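Local coordinates for Serine/threonine-protein phosphatase 2A regulatory subunit B'' subunit alpha (Homo sapiens, PDB 4I5J), which serves as a calcium-binding regulatory subunit of protein phosphatase 2A and might modulate the substrate selectivity, activity and localization of the catalytic enzyme, at residues A[9-14]-A[84-89]; A[36-41]-A[55-60]; A[74-79]-A[192-197]. One frame throughout, in Å; residues are numbered along the deposited sequence.

Contact 1: A[9-14]-A[84-89]; sequences HHDDAS and EIRKSN
The methyl group of A13 overlaps the backbone turn at the end of helix 82-86, its CB lying 4.1 Å from I85 CB and 4.0 Å from the backbone N of R86. A13 and R86 have the nearest CA atoms of the two segments, 5.6 Å apart, with only a methyl between them. Beside this apolar patch sits a salt bridge. R86 starts out extended and then bends at chi3 (-51°), which brings NE to D11, whose OD2 lies at the edge of the guanidinium but tilted from its plane; NE donates to D11 OD2 at 2.6 Å. The bond is short but not straight, with an N-H...O angle of 142°. The carboxylate and guanidinium planes are turned 44° apart, and a single clear bond, NE to OD2, joins the two groups. The other oxygen works within its own segment: D11 OD1 accepts from the backbone N of S14 at 2.8 Å, the capping bond of an N-cap residue. One carboxylate thus serves two partners, a helix start and a cation, through separate oxygens. Were D11 an alanine, the S14 N-H and R86 NE would probably both lose their acceptor, and the arginine would be freer to swing. I85 also meets F16 and I17 farther along helix 12-20, and L91 of helix 90-97, so the apolar patch continues beyond the two segments. What results is a side-chain N-cap tied by a salt bridge to a second helix, joining two short helices of the first EF-hand-family region of this fragment.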
loop_
_atom_site.group_PDB
_atom_site.type_symbol
_atom_site.label_atom_id
_atom_site.label_comp_id
_atom_site.label_asym_id
_atom_site.label_seq_id
_atom_site.Cartn_x
_atom_site.Cartn_y
_atom_site.Cartn_z
ATOM N N HIS A 9 21.931 4.744 20.507
ATOM C CA HIS A 9 22.925 4.019 19.711
ATOM C C HIS A 9 22.846 2.487 19.821
ATOM O O HIS A 9 22.990 1.784 18.815
ATOM C CB HIS A 9 24.345 4.506 20.040
ATOM C CG HIS A 9 24.874 5.527 19.082
ATOM N ND1 HIS A 9 24.370 5.686 17.805
ATOM C CD2 HIS A 9 25.866 6.441 19.208
ATOM C CE1 HIS A 9 25.028 6.652 17.192
ATOM N NE2 HIS A 9 25.940 7.128 18.022
ATOM N N HIS A 10 22.622 1.980 21.034
ATOM C CA HIS A 10 22.617 0.538 21.279
ATOM C C HIS A 10 21.261 0.026 21.722
ATOM O O HIS A 10 21.167 -0.776 22.642
ATOM C CB HIS A 10 23.662 0.171 22.327
ATOM C CG HIS A 10 25.070 0.334 21.848
ATOM N ND1 HIS A 10 25.682 -0.581 21.021
ATOM C CD2 HIS A 10 25.977 1.317 22.065
ATOM C CE1 HIS A 10 26.911 -0.173 20.753
ATOM N NE2 HIS A 10 27.114 0.975 21.375
ATOM N N ASP A 11 20.209 0.484 21.059
ATOM C CA ASP A 11 18.868 0.144 21.481
ATOM C C ASP A 11 18.407 -1.184 20.860
ATOM O O ASP A 11 19.186 -1.846 20.160
ATOM C CB ASP A 11 17.893 1.304 21.212
ATOM C CG ASP A 11 17.732 1.634 19.727
ATOM O OD1 ASP A 11 18.341 0.966 18.862
ATOM O OD2 ASP A 11 16.966 2.571 19.423
ATOM N N ASP A 12 17.159 -1.570 21.146
ATOM C CA ASP A 12 16.586 -2.817 20.658
ATOM C C ASP A 12 16.598 -2.835 19.139
ATOM O O ASP A 12 16.913 -3.846 18.523
ATOM C CB ASP A 12 15.145 -2.991 21.162
ATOM C CG ASP A 12 15.072 -3.279 22.661
ATOM O OD1 ASP A 12 16.124 -3.249 23.326
ATOM O OD2 ASP A 12 13.952 -3.506 23.181
ATOM N N ALA A 13 16.243 -1.701 18.546
ATOM C CA ALA A 13 16.199 -1.557 17.098
ATOM C C ALA A 13 17.579 -1.823 16.513
ATOM O O ALA A 13 17.719 -2.620 15.599
ATOM C CB ALA A 13 15.713 -0.162 16.725
ATOM N N SER A 14 18.595 -1.171 17.074
ATOM C CA SER A 14 19.980 -1.349 16.639
ATOM C C SER A 14 20.480 -2.791 16.774
ATOM O O SER A 14 21.156 -3.303 15.879
ATOM C CB SER A 14 20.904 -0.402 17.400
ATOM O OG SER A 14 20.704 0.936 16.973
ATOM N N GLU A 84 13.576 3.440 11.609
ATOM C CA GLU A 84 12.293 2.952 11.132
ATOM C C GLU A 84 11.715 1.873 12.036
ATOM O O GLU A 84 10.508 1.845 12.284
ATOM C CB GLU A 84 12.401 2.485 9.681
ATOM C CG GLU A 84 12.686 3.664 8.758
ATOM C CD GLU A 84 12.845 3.251 7.316
ATOM O OE1 GLU A 84 13.165 2.064 7.069
ATOM O OE2 GLU A 84 12.652 4.109 6.437
ATOM N N ILE A 85 12.564 0.998 12.561
ATOM C CA ILE A 85 12.056 -0.022 13.454
ATOM C C ILE A 85 11.599 0.593 14.764
ATOM O O ILE A 85 10.552 0.213 15.327
ATOM C CB ILE A 85 13.085 -1.113 13.709
ATOM C CG1 ILE A 85 13.302 -1.901 12.430
ATOM C CG2 ILE A 85 12.584 -2.079 14.783
ATOM C CD1 ILE A 85 14.248 -3.017 12.579
ATOM N N ARG A 86 12.379 1.562 15.232
ATOM C CA ARG A 86 12.138 2.223 16.513
ATOM C C ARG A 86 10.801 2.961 16.502
ATOM O O ARG A 86 10.125 3.034 17.520
ATOM C CB ARG A 86 13.284 3.196 16.789
ATOM C CG ARG A 86 13.343 3.803 18.171
ATOM C CD ARG A 86 14.508 4.806 18.233
ATOM N NE ARG A 86 15.748 4.198 17.757
ATOM C CZ ARG A 86 16.564 4.735 16.853
ATOM N NH1 ARG A 86 16.285 5.921 16.312
ATOM N NH2 ARG A 86 17.667 4.083 16.493
ATOM N N LYS A 87 10.405 3.496 15.349
ATOM C CA LYS A 87 9.107 4.183 15.246
ATOM C C LYS A 87 7.919 3.265 14.927
ATOM O O LYS A 87 6.781 3.720 14.835
ATOM C CB LYS A 87 9.179 5.321 14.227
ATOM C CG LYS A 87 10.101 6.466 14.654
ATOM C CD LYS A 87 10.431 7.376 13.476
ATOM C CE LYS A 87 11.403 8.477 13.897
ATOM N NZ LYS A 87 11.730 9.402 12.773
ATOM N N SER A 88 8.179 1.967 14.799
ATOM C CA SER A 88 7.137 0.999 14.471
ATOM C C SER A 88 6.799 0.113 15.667
ATOM O O SER A 88 7.486 0.148 16.678
ATOM C CB SER A 88 7.610 0.101 13.322
ATOM O OG SER A 88 8.478 -0.912 13.813
ATOM N N ASN A 89 5.756 -0.706 15.541
ATOM C CA ASN A 89 5.449 -1.697 16.567
ATOM C C ASN A 89 5.956 -3.081 16.198
ATOM O O ASN A 89 5.422 -4.086 16.682
ATOM C CB ASN A 89 3.929 -1.766 16.846
ATOM C CG ASN A 89 3.139 -2.294 15.659
ATOM O OD1 ASN A 89 3.671 -2.430 14.563
ATOM N ND2 ASN A 89 1.865 -2.606 15.878
#

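Contact 2: A[36-41]-A[55-60]; sequences LLQDVV and EFHSRY
This is a buried, mainly apolar helix-helix contact in the first EF-hand-family region of the chain, itself one piece of the longer regulatory subunit, and it forms between helix 34-43 and the start of the long helix 54-72. The two short segments run in largely opposed directions, their axes at 128° and 11.1 Å apart at closest approach, a spacing wide enough for side chains to fill the space between the backbones. V41 is the central wedge, dividing its two methyls between two rings. CG1, which stands anti to the backbone N (chi1 174°), comes within 3.5 Å of H57 NE2, an oblique approach to the imidazole. CG2 lies 3.8 Å from Y60 CE2, near the plane of the phenol ring and so at its edge. One turn earlier on the same helix, L37 adds a looser touch, CD1 to Y60 CE2 at 4.3 Å, while Q38 brings NE2 to the edge of the imidazole, 4.2 Å from H57 CE1. The two rings are one turn apart on helix 54-72, and each meets one methyl of V41. No hydrogen bond crosses between the segments. The polar end of Y60 is satisfied elsewhere, its OH bonding to the carbonyl of F110. The packing continues beyond the segments: L37, Q38 and V41 also meet I61, and L47 and L50 of the intervening loop cover Y60 and V41 respectively. These are successive helices, steeply inclined where they meet and closed over aliphatic and aromatic side chains, packed as a helix-loop-helix pair in the EF-hand-family region.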
loop_
_atom_site.group_PDB
_atom_site.type_symbol
_atom_site.label_atom_id
_atom_site.label_comp_id
_atom_site.label_asym_id
_atom_site.label_seq_id
_atom_site.Cartn_x
_atom_site.Cartn_y
_atom_site.Cartn_z
ATOM N N LEU A 36 14.142 -15.134 9.455
ATOM C CA LEU A 36 13.291 -14.814 10.601
ATOM C C LEU A 36 11.870 -15.378 10.404
ATOM O O LEU A 36 11.284 -15.980 11.308
ATOM C CB LEU A 36 13.227 -13.293 10.818
ATOM C CG LEU A 36 12.231 -12.852 11.890
ATOM C CD1 LEU A 36 12.679 -13.384 13.226
ATOM C CD2 LEU A 36 12.079 -11.355 11.954
ATOM N N LEU A 37 11.326 -15.182 9.208
ATOM C CA LEU A 37 9.991 -15.673 8.892
ATOM C C LEU A 37 9.962 -17.187 8.848
ATOM O O LEU A 37 8.993 -17.805 9.254
ATOM C CB LEU A 37 9.502 -15.103 7.559
ATOM C CG LEU A 37 8.442 -14.007 7.698
ATOM C CD1 LEU A 37 7.199 -14.548 8.399
ATOM C CD2 LEU A 37 8.980 -12.800 8.442
ATOM N N GLN A 38 11.023 -17.790 8.343
ATOM C CA GLN A 38 11.062 -19.244 8.276
ATOM C C GLN A 38 11.053 -19.812 9.672
ATOM O O GLN A 38 10.398 -20.812 9.955
ATOM C CB GLN A 38 12.308 -19.705 7.537
ATOM C CG GLN A 38 12.283 -19.302 6.099
ATOM C CD GLN A 38 13.079 -20.231 5.237
ATOM O OE1 GLN A 38 14.095 -19.846 4.653
ATOM N NE2 GLN A 38 12.618 -21.478 5.142
ATOM N N ASP A 39 11.789 -19.152 10.549
ATOM C CA ASP A 39 11.803 -19.525 11.943
ATOM C C ASP A 39 10.411 -19.379 12.565
ATOM O O ASP A 39 9.949 -20.278 13.271
ATOM C CB ASP A 39 12.828 -18.681 12.698
ATOM C CG ASP A 39 13.198 -19.284 14.023
ATOM O OD1 ASP A 39 13.546 -20.483 14.034
ATOM O OD2 ASP A 39 13.118 -18.575 15.052
ATOM N N VAL A 40 9.737 -18.262 12.301
ATOM C CA VAL A 40 8.388 -18.057 12.836
ATOM C C VAL A 40 7.411 -19.127 12.330
ATOM O O VAL A 40 6.628 -19.676 13.105
ATOM C CB VAL A 40 7.846 -16.672 12.492
ATOM C CG1 VAL A 40 6.334 -16.635 12.655
ATOM C CG2 VAL A 40 8.535 -15.580 13.365
ATOM N N VAL A 41 7.474 -19.430 11.032
ATOM C CA VAL A 41 6.586 -20.427 10.437
ATOM C C VAL A 41 6.906 -21.839 10.937
ATOM O O VAL A 41 6.017 -22.671 11.089
ATOM C CB VAL A 41 6.653 -20.396 8.890
ATOM C CG1 VAL A 41 5.842 -21.537 8.291
ATOM C CG2 VAL A 41 6.142 -19.074 8.370
ATOM N N GLU A 55 3.529 -23.975 -1.614
ATOM C CA GLU A 55 3.110 -22.758 -2.314
ATOM C C GLU A 55 2.590 -21.717 -1.324
ATOM O O GLU A 55 2.840 -20.526 -1.475
ATOM C CB GLU A 55 2.041 -23.077 -3.357
ATOM C CG GLU A 55 1.645 -21.919 -4.270
ATOM C CD GLU A 55 1.077 -22.409 -5.607
ATOM O OE1 GLU A 55 1.548 -23.461 -6.111
ATOM O OE2 GLU A 55 0.158 -21.750 -6.149
ATOM N N PHE A 56 1.864 -22.167 -0.308
ATOM C CA PHE A 56 1.324 -21.250 0.685
ATOM C C PHE A 56 2.340 -20.837 1.736
ATOM O O PHE A 56 2.295 -19.726 2.253
ATOM C CB PHE A 56 0.047 -21.844 1.281
ATOM C CG PHE A 56 -1.121 -21.674 0.365
ATOM C CD1 PHE A 56 -1.410 -22.623 -0.591
ATOM C CD2 PHE A 56 -1.857 -20.494 0.382
ATOM C CE1 PHE A 56 -2.455 -22.431 -1.484
ATOM C CE2 PHE A 56 -2.906 -20.299 -0.499
ATOM C CZ PHE A 56 -3.204 -21.267 -1.434
ATOM N N HIS A 57 3.276 -21.731 2.026
ATOM C CA HIS A 57 4.452 -21.398 2.823
ATOM C C HIS A 57 5.181 -20.178 2.253
ATOM O O HIS A 57 5.504 -19.234 2.987
ATOM C CB HIS A 57 5.398 -22.601 2.825
ATOM C CG HIS A 57 6.478 -22.529 3.859
ATOM N ND1 HIS A 57 7.679 -21.899 3.635
ATOM C CD2 HIS A 57 6.537 -23.018 5.117
ATOM C CE1 HIS A 57 8.435 -21.997 4.714
ATOM N NE2 HIS A 57 7.765 -22.672 5.629
ATOM N N SER A 58 5.438 -20.195 0.943
ATOM C CA SER A 58 6.194 -19.123 0.293
ATOM C C SER A 58 5.416 -17.838 0.192
ATOM O O SER A 58 5.949 -16.772 0.498
ATOM C CB SER A 58 6.634 -19.529 -1.111
ATOM O OG SER A 58 7.568 -20.573 -1.011
ATOM N N ARG A 59 4.172 -17.943 -0.272
ATOM C CA ARG A 59 3.281 -16.800 -0.372
ATOM C C ARG A 59 3.045 -16.098 0.967
ATOM O O ARG A 59 2.940 -14.874 1.009
ATOM C CB ARG A 59 1.938 -17.229 -0.969
ATOM C CG ARG A 59 2.011 -17.571 -2.437
ATOM C CD ARG A 59 2.475 -16.386 -3.249
ATOM N NE ARG A 59 2.329 -16.641 -4.678
ATOM C CZ ARG A 59 3.048 -16.036 -5.618
ATOM N NH1 ARG A 59 3.980 -15.148 -5.285
ATOM N NH2 ARG A 59 2.843 -16.329 -6.897
ATOM N N TYR A 60 2.925 -16.867 2.048
ATOM C CA TYR A 60 2.693 -16.281 3.374
ATOM C C TYR A 60 3.900 -15.449 3.797
ATOM O O TYR A 60 3.763 -14.302 4.210
ATOM C CB TYR A 60 2.383 -17.362 4.425
ATOM C CG TYR A 60 2.351 -16.815 5.829
ATOM C CD1 TYR A 60 1.265 -16.081 6.283
ATOM C CD2 TYR A 60 3.423 -17.006 6.693
ATOM C CE1 TYR A 60 1.244 -15.552 7.583
ATOM C CE2 TYR A 60 3.413 -16.487 7.989
ATOM C CZ TYR A 60 2.324 -15.774 8.428
ATOM O OH TYR A 60 2.322 -15.273 9.708
#

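Contact 3: A[74-79]-A[192-197]; sequences RSWSGK and IEYWFR
The loop 74-79 approaches segment 192-197 of helix 189-199 without close backbone contact, the nearest CA atoms, those of R74 and E193, being 9.4 Å apart, and W76 has the left-handed backbone angles 60/16°. Its indole bridges the gap. The guanidinium of R197 lies nearly flat on it, planes 15° apart and centres 4.1 Å apart, with NH1 3.6 Å from W76 CE3. The cation-pi contact is off-centre, whereas R197 CD stands more squarely over the six-membered ring, 4.0 Å from its centroid, in a CH-pi contact. An arginine chain extended from CG to NE allows both to happen on one face. E193 shares that face, its OE2 offset toward the rim of the indole, and the same oxygen accepts from R197 NE at 3.1 Å; this salt bridge restrains the guanidinium over the ring. At the edge of the indole, W76 CH2 meets Y194 CD1 at 3.8 Å, the two side chains crossing at about a right angle. In the loop, S75 OG and S77 OG each accept from the backbone N two residues on, forming two successive ST turns. Through W76, helix 189-199 packs against the loop between helices 54-72 and 82-86, while W178 of helix 173-184 also meets W76 and Y194, and L254 of helix 254-260 lies against E193.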
loop_
_atom_site.group_PDB
_atom_site.type_symbol
_atom_site.label_atom_id
_atom_site.label_comp_id
_atom_site.label_asym_id
_atom_site.label_seq_id
_atom_site.Cartn_x
_atom_site.Cartn_y
_atom_site.Cartn_z
ATOM N N ARG A 74 9.306 3.463 5.916
ATOM C CA ARG A 74 8.610 4.685 5.496
ATOM C C ARG A 74 9.332 5.551 4.452
ATOM O O ARG A 74 8.714 6.406 3.808
ATOM C CB ARG A 74 8.266 5.519 6.730
ATOM C CG ARG A 74 7.259 4.837 7.638
ATOM C CD ARG A 74 5.868 4.862 7.030
ATOM N NE ARG A 74 5.463 6.234 6.754
ATOM C CZ ARG A 74 5.018 7.080 7.680
ATOM N NH1 ARG A 74 4.912 6.687 8.943
ATOM N NH2 ARG A 74 4.681 8.318 7.341
ATOM N N SER A 75 10.637 5.344 4.307
ATOM C CA SER A 75 11.415 6.036 3.284
ATOM C C SER A 75 11.243 5.409 1.901
ATOM O O SER A 75 11.737 5.954 0.915
ATOM C CB SER A 75 12.899 5.977 3.646
ATOM O OG SER A 75 13.401 4.661 3.443
ATOM N N TRP A 76 10.582 4.250 1.832
ATOM C CA TRP A 76 10.400 3.527 0.567
ATOM C C TRP A 76 11.723 3.125 -0.086
ATOM O O TRP A 76 11.750 2.762 -1.250
ATOM C CB TRP A 76 9.597 4.350 -0.435
ATOM C CG TRP A 76 8.168 4.487 -0.098
ATOM C CD1 TRP A 76 7.639 5.013 1.047
ATOM C CD2 TRP A 76 7.057 4.126 -0.930
ATOM N NE1 TRP A 76 6.265 4.977 0.990
ATOM C CE2 TRP A 76 5.881 4.441 -0.213
ATOM C CE3 TRP A 76 6.943 3.557 -2.203
ATOM C CZ2 TRP A 76 4.609 4.213 -0.731
ATOM C CZ3 TRP A 76 5.683 3.316 -2.709
ATOM C CH2 TRP A 76 4.530 3.644 -1.975
ATOM N N SER A 77 12.808 3.173 0.676
ATOM C CA SER A 77 14.138 2.842 0.171
ATOM C C SER A 77 14.356 1.348 -0.093
ATOM O O SER A 77 15.301 0.967 -0.783
ATOM C CB SER A 77 15.186 3.314 1.183
ATOM O OG SER A 77 15.077 2.572 2.386
ATOM N N GLY A 78 13.511 0.495 0.477
ATOM C CA GLY A 78 13.726 -0.944 0.392
ATOM C C GLY A 78 14.762 -1.413 1.401
ATOM O O GLY A 78 15.157 -2.579 1.409
ATOM N N LYS A 79 15.199 -0.496 2.258
ATOM C CA LYS A 79 16.186 -0.800 3.291
ATOM C C LYS A 79 15.694 -0.274 4.644
ATOM O O LYS A 79 15.569 0.938 4.852
ATOM C CB LYS A 79 17.561 -0.203 2.925
ATOM C CG LYS A 79 18.105 -0.706 1.576
ATOM C CD LYS A 79 19.543 -0.276 1.319
ATOM C CE LYS A 79 20.061 -0.841 -0.005
ATOM N NZ LYS A 79 21.389 -0.279 -0.428
ATOM N N ILE A 192 -1.463 6.792 1.920
ATOM C CA ILE A 192 -1.590 8.197 1.527
ATOM C C ILE A 192 -0.420 8.591 0.638
ATOM O O ILE A 192 -0.596 9.334 -0.322
ATOM C CB ILE A 192 -1.691 9.135 2.745
ATOM C CG1 ILE A 192 -2.923 8.785 3.575
ATOM C CG2 ILE A 192 -1.750 10.642 2.315
ATOM C CD1 ILE A 192 -2.981 9.555 4.907
ATOM N N GLU A 193 0.770 8.070 0.929
ATOM C CA GLU A 193 1.916 8.370 0.077
ATOM C C GLU A 193 1.785 7.646 -1.255
ATOM O O GLU A 193 2.089 8.204 -2.320
ATOM C CB GLU A 193 3.227 7.972 0.749
ATOM C CG GLU A 193 4.390 8.133 -0.195
ATOM C CD GLU A 193 5.704 8.246 0.526
ATOM O OE1 GLU A 193 5.686 8.174 1.777
ATOM O OE2 GLU A 193 6.743 8.393 -0.161
ATOM N N TYR A 194 1.295 6.410 -1.184
ATOM C CA TYR A 194 1.107 5.562 -2.357
ATOM C C TYR A 194 0.199 6.273 -3.372
ATOM O O TYR A 194 0.545 6.376 -4.553
ATOM C CB TYR A 194 0.509 4.220 -1.914
ATOM C CG TYR A 194 0.317 3.164 -2.983
ATOM C CD1 TYR A 194 1.219 2.119 -3.117
ATOM C CD2 TYR A 194 -0.788 3.188 -3.825
ATOM C CE1 TYR A 194 1.038 1.130 -4.067
ATOM C CE2 TYR A 194 -0.984 2.195 -4.784
ATOM C CZ TYR A 194 -0.056 1.174 -4.900
ATOM O OH TYR A 194 -0.216 0.182 -5.848
ATOM N N TRP A 195 -0.951 6.772 -2.922
ATOM C CA TRP A 195 -1.861 7.466 -3.840
ATOM C C TRP A 195 -1.325 8.827 -4.243
ATOM O O TRP A 195 -1.588 9.297 -5.350
ATOM C CB TRP A 195 -3.272 7.574 -3.271
ATOM C CG TRP A 195 -3.822 6.230 -3.033
ATOM C CD1 TRP A 195 -4.115 5.666 -1.826
ATOM C CD2 TRP A 195 -4.074 5.224 -4.022
ATOM N NE1 TRP A 195 -4.548 4.374 -2.007
ATOM C CE2 TRP A 195 -4.535 4.080 -3.344
ATOM C CE3 TRP A 195 -3.958 5.185 -5.414
ATOM C CZ2 TRP A 195 -4.903 2.907 -4.016
ATOM C CZ3 TRP A 195 -4.311 4.023 -6.085
ATOM C CH2 TRP A 195 -4.781 2.899 -5.384
ATOM N N PHE A 196 -0.548 9.447 -3.362
ATOM C CA PHE A 196 0.074 10.722 -3.708
ATOM C C PHE A 196 1.056 10.526 -4.858
ATOM O O PHE A 196 1.057 11.303 -5.799
ATOM C CB PHE A 196 0.788 11.342 -2.516
ATOM C CG PHE A 196 1.353 12.700 -2.808
ATOM C CD1 PHE A 196 0.621 13.844 -2.513
ATOM C CD2 PHE A 196 2.607 12.837 -3.395
ATOM C CE1 PHE A 196 1.124 15.105 -2.789
ATOM C CE2 PHE A 196 3.116 14.100 -3.693
ATOM C CZ PHE A 196 2.383 15.233 -3.387
ATOM N N ARG A 197 1.895 9.491 -4.787
ATOM C CA ARG A 197 2.850 9.235 -5.864
ATOM C C ARG A 197 2.131 8.929 -7.179
ATOM O O ARG A 197 2.644 9.216 -8.271
ATOM C CB ARG A 197 3.714 8.026 -5.502
ATOM C CG ARG A 197 4.862 8.335 -4.594
ATOM C CD ARG A 197 5.340 7.082 -3.869
ATOM N NE ARG A 197 6.548 7.394 -3.125
ATOM C CZ ARG A 197 7.752 6.944 -3.451
ATOM N NH1 ARG A 197 7.900 6.127 -4.493
ATOM N NH2 ARG A 197 8.798 7.289 -2.712
#

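Overall arrangement
Contacts 1 and 2 tie together the first EF-hand-family region of this fragment, and contact 3 joins it to the later one that holds the calcium site. In sequence, contact 2 falls wholly between the two segments of contact 1; their centres are 24 Å apart, their nearest atoms about 9 Å. Contacts 2 and 3 are also separate, centres 25 Å and nearest atoms about 14 Å apart. Contacts 1 and 3 do meet: E84 OE2 lies 3.2 Å from the backbone N of S75, a probable hydrogen bond linking helix 82-86 to the loop before it. Contact 3 lies near the calcium site without touching it: the R197 side chain is about 10 Å from the ion and about 6 Å from that of its ligand D200.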